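PDB 4FAJ: PrgZ from Enterococcus faecalis, which binds peptide pheromone outside the cell as a membrane-anchored substrate-binding protein, and probably serves peptide transport as related solute-binding proteins do. Local coordinates for residues W131-Q136 with P213-A218; E160-I165 with L208-P213; K166-I171 with D179-K184. All coordinates share one frame; numbering follows the deposited sequence.

Contact 1: W131-Q136 with P213-A218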
# COMPACT_ATOMS: atom_id res chain seq x y z
N TRP A 131 -0.67 -19.39 -17.97
CA TRP A 131 -0.86 -19.80 -16.57
C TRP A 131 0.16 -20.88 -16.21
O TRP A 131 0.73 -21.53 -17.10
CB TRP A 131 -2.28 -20.35 -16.37
CG TRP A 131 -3.30 -19.27 -16.60
CD1 TRP A 131 -4.14 -19.13 -17.68
CD2 TRP A 131 -3.56 -18.16 -15.75
NE1 TRP A 131 -4.90 -18.00 -17.54
CE2 TRP A 131 -4.57 -17.38 -16.36
CE3 TRP A 131 -3.04 -17.75 -14.52
CZ2 TRP A 131 -5.06 -16.21 -15.78
CZ3 TRP A 131 -3.53 -16.59 -13.95
CH2 TRP A 131 -4.54 -15.84 -14.57
N SER A 132 0.40 -21.07 -14.92
CA SER A 132 1.36 -22.08 -14.45
C SER A 132 1.04 -23.51 -14.90
O SER A 132 1.93 -24.36 -14.94
CB SER A 132 1.47 -22.05 -12.92
OG SER A 132 0.27 -22.49 -12.32
N ASP A 133 -0.23 -23.78 -15.24
CA ASP A 133 -0.64 -25.08 -15.78
C ASP A 133 -0.44 -25.21 -17.29
O ASP A 133 -0.88 -26.18 -17.89
CB ASP A 133 -2.10 -25.41 -15.41
CG ASP A 133 -3.11 -24.45 -16.01
OD1 ASP A 133 -2.75 -23.63 -16.87
OD2 ASP A 133 -4.30 -24.52 -15.60
N GLY A 134 0.20 -24.22 -17.92
CA GLY A 134 0.53 -24.31 -19.34
C GLY A 134 -0.51 -23.74 -20.28
O GLY A 134 -0.26 -23.61 -21.49
N THR A 135 -1.68 -23.36 -19.76
CA THR A 135 -2.77 -22.87 -20.59
C THR A 135 -2.61 -21.38 -20.87
O THR A 135 -1.98 -20.65 -20.09
CB THR A 135 -4.17 -23.15 -19.97
OG1 THR A 135 -4.30 -22.46 -18.72
CG2 THR A 135 -4.37 -24.66 -19.77
N GLN A 136 -3.19 -20.93 -21.98
CA GLN A 136 -3.01 -19.55 -22.44
C GLN A 136 -3.81 -18.57 -21.58
O GLN A 136 -4.90 -18.90 -21.11
CB GLN A 136 -3.41 -19.39 -23.91
CG GLN A 136 -2.41 -20.02 -24.92
CD GLN A 136 -1.08 -19.24 -25.05
OE1 GLN A 136 -1.05 -18.00 -24.97
NE2 GLN A 136 0.01 -19.98 -25.26
N PRO A 213 -4.87 -10.63 -13.89
CA PRO A 213 -5.91 -11.59 -14.24
C PRO A 213 -6.00 -12.69 -13.19
O PRO A 213 -5.06 -12.89 -12.41
CB PRO A 213 -5.41 -12.17 -15.56
CG PRO A 213 -3.90 -12.10 -15.45
CD PRO A 213 -3.60 -10.91 -14.57
N VAL A 214 -7.12 -13.38 -13.16
CA VAL A 214 -7.22 -14.67 -12.50
C VAL A 214 -7.77 -15.64 -13.52
O VAL A 214 -8.49 -15.23 -14.44
CB VAL A 214 -8.11 -14.63 -11.23
CG1 VAL A 214 -7.39 -13.88 -10.11
CG2 VAL A 214 -9.46 -14.03 -11.53
N GLN A 215 -7.43 -16.91 -13.36
CA GLN A 215 -7.79 -17.92 -14.35
C GLN A 215 -9.26 -18.31 -14.19
O GLN A 215 -9.68 -18.69 -13.11
CB GLN A 215 -6.91 -19.16 -14.18
CG GLN A 215 -7.01 -20.13 -15.35
CD GLN A 215 -6.58 -21.53 -14.99
OE1 GLN A 215 -7.09 -22.12 -14.04
NE2 GLN A 215 -5.64 -22.08 -15.75
N GLN A 216 -10.02 -18.19 -15.27
CA GLN A 216 -11.45 -18.49 -15.21
C GLN A 216 -11.73 -19.91 -14.69
O GLN A 216 -12.63 -20.09 -13.88
CB GLN A 216 -12.11 -18.30 -16.58
CG GLN A 216 -12.36 -16.87 -16.97
CD GLN A 216 -12.78 -16.76 -18.42
OE1 GLN A 216 -11.93 -16.77 -19.32
NE2 GLN A 216 -14.08 -16.68 -18.66
N LYS A 217 -10.98 -20.89 -15.17
CA LYS A 217 -11.16 -22.29 -14.76
C LYS A 217 -10.97 -22.47 -13.25
O LYS A 217 -11.77 -23.13 -12.58
CB LYS A 217 -10.18 -23.19 -15.53
CG LYS A 217 -10.20 -24.67 -15.15
CD LYS A 217 -9.51 -25.52 -16.23
CE LYS A 217 -9.16 -26.91 -15.71
NZ LYS A 217 -7.99 -26.86 -14.79
N ALA A 218 -9.90 -21.89 -12.71
CA ALA A 218 -9.62 -21.91 -11.27
C ALA A 218 -10.71 -21.21 -10.45
O ALA A 218 -11.09 -21.71 -9.38
CB ALA A 218 -8.26 -21.28 -10.97

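Contact 2: E160-I165 with L208-P213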
# COMPACT_ATOMS: atom_id res chain seq x y z
N GLU A 160 -12.16 1.08 -5.69
CA GLU A 160 -11.91 2.48 -6.08
C GLU A 160 -10.88 2.61 -7.22
O GLU A 160 -10.94 3.55 -8.01
CB GLU A 160 -11.45 3.29 -4.86
CG GLU A 160 -11.35 4.79 -5.08
CD GLU A 160 -12.72 5.46 -5.14
OE1 GLU A 160 -12.91 6.33 -6.02
OE2 GLU A 160 -13.59 5.11 -4.31
N LEU A 161 -9.95 1.67 -7.31
CA LEU A 161 -8.95 1.65 -8.38
C LEU A 161 -9.54 1.49 -9.78
O LEU A 161 -8.86 1.76 -10.79
CB LEU A 161 -7.94 0.52 -8.15
CG LEU A 161 -7.05 0.64 -6.92
CD1 LEU A 161 -6.25 -0.64 -6.70
CD2 LEU A 161 -6.13 1.84 -7.04
N PHE A 162 -10.79 1.03 -9.85
CA PHE A 162 -11.50 0.81 -11.11
C PHE A 162 -12.43 1.95 -11.50
O PHE A 162 -13.09 1.88 -12.54
CB PHE A 162 -12.26 -0.53 -11.04
CG PHE A 162 -11.36 -1.73 -11.11
CD1 PHE A 162 -10.62 -2.12 -10.01
CD2 PHE A 162 -11.21 -2.44 -12.29
CE1 PHE A 162 -9.77 -3.20 -10.07
CE2 PHE A 162 -10.35 -3.53 -12.36
CZ PHE A 162 -9.64 -3.91 -11.25
N SER A 163 -12.46 3.02 -10.69
CA SER A 163 -13.43 4.11 -10.85
C SER A 163 -13.32 4.86 -12.16
O SER A 163 -14.32 5.39 -12.64
CB SER A 163 -13.32 5.11 -9.69
OG SER A 163 -13.55 4.44 -8.47
N ALA A 164 -12.13 4.89 -12.74
CA ALA A 164 -11.91 5.53 -14.05
C ALA A 164 -12.67 4.88 -15.21
O ALA A 164 -12.97 5.55 -16.21
CB ALA A 164 -10.41 5.57 -14.36
N ILE A 165 -12.99 3.60 -15.09
CA ILE A 165 -13.60 2.84 -16.18
C ILE A 165 -15.09 3.13 -16.24
O ILE A 165 -15.77 3.17 -15.22
CB ILE A 165 -13.36 1.32 -16.00
CG1 ILE A 165 -11.87 1.01 -16.04
CG2 ILE A 165 -14.10 0.51 -17.08
CD1 ILE A 165 -11.52 -0.44 -15.71
N LEU A 208 -0.95 -2.61 -11.50
CA LEU A 208 -1.21 -2.93 -10.10
C LEU A 208 -1.74 -4.35 -9.96
O LEU A 208 -2.50 -4.83 -10.81
CB LEU A 208 -2.24 -1.96 -9.51
CG LEU A 208 -1.87 -0.47 -9.50
CD1 LEU A 208 -2.98 0.35 -8.85
CD2 LEU A 208 -0.55 -0.25 -8.81
N THR A 209 -1.36 -4.99 -8.86
CA THR A 209 -1.82 -6.36 -8.58
C THR A 209 -3.35 -6.47 -8.64
O THR A 209 -3.87 -7.47 -9.10
CB THR A 209 -1.26 -6.89 -7.23
OG1 THR A 209 -1.72 -6.08 -6.14
CG2 THR A 209 0.27 -6.92 -7.26
N ALA A 210 -4.06 -5.43 -8.22
CA ALA A 210 -5.54 -5.42 -8.30
C ALA A 210 -6.08 -5.64 -9.72
O ALA A 210 -7.18 -6.17 -9.89
CB ALA A 210 -6.09 -4.11 -7.74
N TYR A 211 -5.31 -5.22 -10.72
CA TYR A 211 -5.66 -5.43 -12.13
C TYR A 211 -5.10 -6.74 -12.74
O TYR A 211 -5.28 -7.00 -13.94
CB TYR A 211 -5.18 -4.22 -12.97
CG TYR A 211 -6.11 -3.02 -12.95
CD1 TYR A 211 -6.08 -2.10 -11.90
CD2 TYR A 211 -7.00 -2.80 -13.99
CE1 TYR A 211 -6.92 -1.00 -11.90
CE2 TYR A 211 -7.84 -1.71 -14.00
CZ TYR A 211 -7.79 -0.81 -12.96
OH TYR A 211 -8.63 0.27 -13.00
N TYR A 212 -4.46 -7.58 -11.94
CA TYR A 212 -3.96 -8.87 -12.44
C TYR A 212 -5.13 -9.75 -12.90
O TYR A 212 -6.27 -9.61 -12.41
CB TYR A 212 -3.12 -9.61 -11.37
CG TYR A 212 -1.70 -9.08 -11.16
CD1 TYR A 212 -1.27 -7.86 -11.70
CD2 TYR A 212 -0.78 -9.80 -10.39
CE1 TYR A 212 0.03 -7.38 -11.47
CE2 TYR A 212 0.53 -9.32 -10.16
CZ TYR A 212 0.92 -8.11 -10.70
OH TYR A 212 2.22 -7.65 -10.47
N PRO A 213 -4.87 -10.63 -13.89
CA PRO A 213 -5.91 -11.59 -14.24
C PRO A 213 -6.00 -12.69 -13.19
O PRO A 213 -5.06 -12.89 -12.41
CB PRO A 213 -5.41 -12.17 -15.56
CG PRO A 213 -3.90 -12.10 -15.45
CD PRO A 213 -3.60 -10.91 -14.57

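Contact 3: K166-I171 with D179-K184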
# COMPACT_ATOMS: atom_id res chain seq x y z
N LYS A 166 -15.60 3.31 -17.46
CA LYS A 166 -17.03 3.60 -17.66
C LYS A 166 -17.91 2.54 -16.98
O LYS A 166 -17.63 1.34 -17.05
CB LYS A 166 -17.38 3.70 -19.14
CG LYS A 166 -18.69 4.43 -19.41
CD LYS A 166 -19.44 3.88 -20.62
CE LYS A 166 -18.64 3.98 -21.89
NZ LYS A 166 -19.44 3.73 -23.13
N ASN A 167 -18.94 3.04 -16.30
CA ASN A 167 -19.92 2.23 -15.56
C ASN A 167 -19.44 1.68 -14.22
O ASN A 167 -20.25 1.13 -13.47
CB ASN A 167 -20.51 1.11 -16.43
CG ASN A 167 -21.33 1.65 -17.58
OD1 ASN A 167 -21.96 2.69 -17.47
ND2 ASN A 167 -21.31 0.95 -18.71
N ALA A 168 -18.16 1.82 -13.89
CA ALA A 168 -17.66 1.35 -12.59
C ALA A 168 -18.38 2.05 -11.44
O ALA A 168 -18.64 1.43 -10.40
CB ALA A 168 -16.15 1.54 -12.48
N LYS A 169 -18.71 3.33 -11.64
CA LYS A 169 -19.46 4.14 -10.67
C LYS A 169 -20.91 3.65 -10.56
O LYS A 169 -21.44 3.52 -9.47
CB LYS A 169 -19.44 5.63 -11.05
CG LYS A 169 -20.32 6.54 -10.15
CD LYS A 169 -20.23 8.04 -10.51
CE LYS A 169 -21.08 8.88 -9.55
NZ LYS A 169 -20.86 10.37 -9.65
N GLU A 170 -21.54 3.40 -11.70
CA GLU A 170 -22.94 2.97 -11.74
C GLU A 170 -23.12 1.54 -11.19
O GLU A 170 -24.22 1.16 -10.78
CB GLU A 170 -23.50 3.05 -13.16
CG GLU A 170 -23.78 4.49 -13.64
CD GLU A 170 -22.53 5.29 -14.01
OE1 GLU A 170 -21.39 4.80 -13.81
OE2 GLU A 170 -22.70 6.43 -14.50
N ILE A 171 -22.04 0.77 -11.21
CA ILE A 171 -22.02 -0.58 -10.64
C ILE A 171 -21.88 -0.49 -9.12
O ILE A 171 -22.46 -1.30 -8.39
CB ILE A 171 -20.87 -1.42 -11.24
CG1 ILE A 171 -21.19 -1.78 -12.69
CG2 ILE A 171 -20.65 -2.70 -10.47
CD1 ILE A 171 -20.02 -2.36 -13.47
N ASP A 179 -21.76 -6.77 -15.55
CA ASP A 179 -21.50 -7.01 -16.98
C ASP A 179 -21.47 -5.72 -17.81
O ASP A 179 -21.04 -5.74 -18.96
CB ASP A 179 -22.52 -7.99 -17.57
CG ASP A 179 -23.94 -7.45 -17.54
OD1 ASP A 179 -24.40 -7.03 -16.46
OD2 ASP A 179 -24.61 -7.46 -18.58
N THR A 180 -21.93 -4.62 -17.23
CA THR A 180 -21.90 -3.32 -17.90
C THR A 180 -20.52 -2.64 -17.83
O THR A 180 -20.31 -1.63 -18.48
CB THR A 180 -22.99 -2.35 -17.34
OG1 THR A 180 -22.69 -2.02 -15.97
CG2 THR A 180 -24.39 -2.98 -17.42
N LEU A 181 -19.59 -3.18 -17.05
CA LEU A 181 -18.23 -2.60 -16.97
C LEU A 181 -17.67 -2.48 -18.40
O LEU A 181 -17.71 -3.44 -19.16
CB LEU A 181 -17.31 -3.45 -16.09
CG LEU A 181 -15.96 -2.84 -15.71
CD1 LEU A 181 -16.12 -1.63 -14.80
CD2 LEU A 181 -15.07 -3.88 -15.04
N ALA A 182 -17.18 -1.29 -18.76
CA ALA A 182 -16.79 -1.02 -20.15
C ALA A 182 -15.42 -1.61 -20.47
O ALA A 182 -14.47 -0.89 -20.76
CB ALA A 182 -16.83 0.49 -20.44
N VAL A 183 -15.35 -2.93 -20.36
CA VAL A 183 -14.18 -3.71 -20.73
C VAL A 183 -14.68 -4.90 -21.54
O VAL A 183 -15.63 -5.57 -21.12
CB VAL A 183 -13.44 -4.22 -19.48
CG1 VAL A 183 -12.24 -5.07 -19.90
CG2 VAL A 183 -13.00 -3.04 -18.60
N LYS A 184 -14.07 -5.16 -22.69
CA LYS A 184 -14.47 -6.31 -23.51
C LYS A 184 -13.29 -6.98 -24.22
O LYS A 184 -12.29 -6.33 -24.53
CB LYS A 184 -15.53 -5.90 -24.53
CG LYS A 184 -15.01 -5.14 -25.74
CD LYS A 184 -16.14 -4.73 -26.67
CE LYS A 184 -15.61 -3.98 -27.89
NZ LYS A 184 -16.67 -3.74 -28.90

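Contact 1: W131-Q136 with P213-A218
The amide nitrogen NE2 of Q215 is held by two groups of the 131-136 loop. Its main acceptor is D133 OD2, 2.8 Å from NE2 with the N-H pointing almost straight at it (161°); the oxygen lies in the amide plane and is met on its syn side. T135 OG1 adds a weak bond. D133 sits in the type I turn from W131 to G134, and its OD1 takes the T135 backbone N at 3.1 Å, an Asx turn, and the T135 hydroxyl OG1 at 2.7 Å, which fixes the carboxylate. At the other end of the amide, Q215 OE1 makes a weak capping bond to A218 N at the start of helix 216-222. With Q215 CG anti to the backbone N (chi1 -167°), the aliphatic chain runs over one face of the W131 indole, CG standing 3.7 Å from the centroid of the five-membered ring of W131, a CH-pi contact. The six-membered end reaches the backbone, W131 CH2 lying 3.3 Å from Q215 N, and touches the P213 ring. The loop follows strand 120-124, and D141 of the next helix, 139-150, joins the two sides, accepting from W131 NE1 and from Q216 N.

Contact 2: E160-I165 with L208-P213
F162 and Y211 stack face to face where two short 3-10 turns, 160-162 and 209-211, meet in the buried interior of this solute-binding fold. The ring centroids of F162 and Y211 are 4.1 Å apart and the planes only 13° from parallel. Each side chain has CG anti to its own carbonyl carbon (chi1 -82° for Y211, and similar for F162), and the two run past each other in opposite directions, which lays F162 CE2 against Y211 CE2 and puts CZ of either residue over the middle of the other ring. The antiparallel overlap carries the tyrosine hydroxyl back to the first turn, where Y211 OH donates to L161 O at 2.7 Å. This bond ties the rotation of the tyrosine to the backbone of the facing turn. At the edge of the F162 ring, A210 O comes within 3.6 Å of F162 CZ.

Beside the stack, L161 divides its branches: CD1 meets A210 CB at 3.6 Å, while CD2 rests 3.9 Å from CD1 of L208, the two leucines crossing at about a right angle. I165, extended to its CD1, arrives at the edge of the Y211 ring close to the hydroxyl.

W146 of helix 139-150 meets both aromatic rings edge-to-face and donates its indole N-H to Y211 O, so the stack is packed against that helix. A glycerol, probably from the crystallisation liquor, is bound to A164 N and more weakly to L161 O. Within the first turn, E160 O receives both S163 N and S163 OG from the same face of its plane. Y211 OH meets L161 O from above the carbonyl plane, 35° out of it.

Contact 3: K166-I171 with D179-K184
N167 stands at the N-cap of helix 168-172 with a left-handed backbone (phi 76°), yet its side chain caps nothing and instead reaches across to the chain that leads into strand 183-186, an edge strand of the four-stranded antiparallel sheet. Its ND2 donates to T180 O at 2.8 Å, with the carbonyl oxygen near the amide plane and the N-H pointing well at it (159°). With CG anti to the carbonyl carbon and beside the backbone N (chi1 -65°), the N167 amide is turned toward T180 O, while OD1 is held by Q176 of the intervening loop. One residue back, the backbone joins too: A182 N donates to K166 O at 3.2 Å. A182 is the centre of an inverse gamma turn, closed by V183 N and L181 O.

Apolar groups fill in around these two bonds. I171, one turn into the helix, lays CD1 against L181 CB at 3.9 Å and CG1 against the T180 hydroxyl, whose OG1 bonds to A177 O and Q176. The L181 side chain leaves CA pointing away overall, yet CB still touches I171 and CD1 turns back to A168 CB at 3.9 Å; W146 and V150 of helix 139-150 also touch it. K166 passes A182 on its way to a salt bridge with E194 of strand 190-194, next to strand 183-186, and K166 CB comes within 3.5 Å of A182 CB.

From the N terminus, the chain passes the 131-136 loop, helix 139-150, then 160-165 and 166-171. Contact 3 closes the shortest loop, contact 2 a wider one and contact 1 the widest, so the three nest without crossing. Contacts 1 and 2 share P213, although their centres are about 19 Å apart; contacts 2 and 3 touch directly, I165 packing on L181 and V183. Contact 1 ties the loop before helix 139-150 to the start of helix 216-222, contact 2 the loop after helix 139-150 to the one between helices 202-205 and 216-222, and contact 3 the start of helix 168-172 to the lead-in of strand 183-186 in the four-stranded antiparallel sheet.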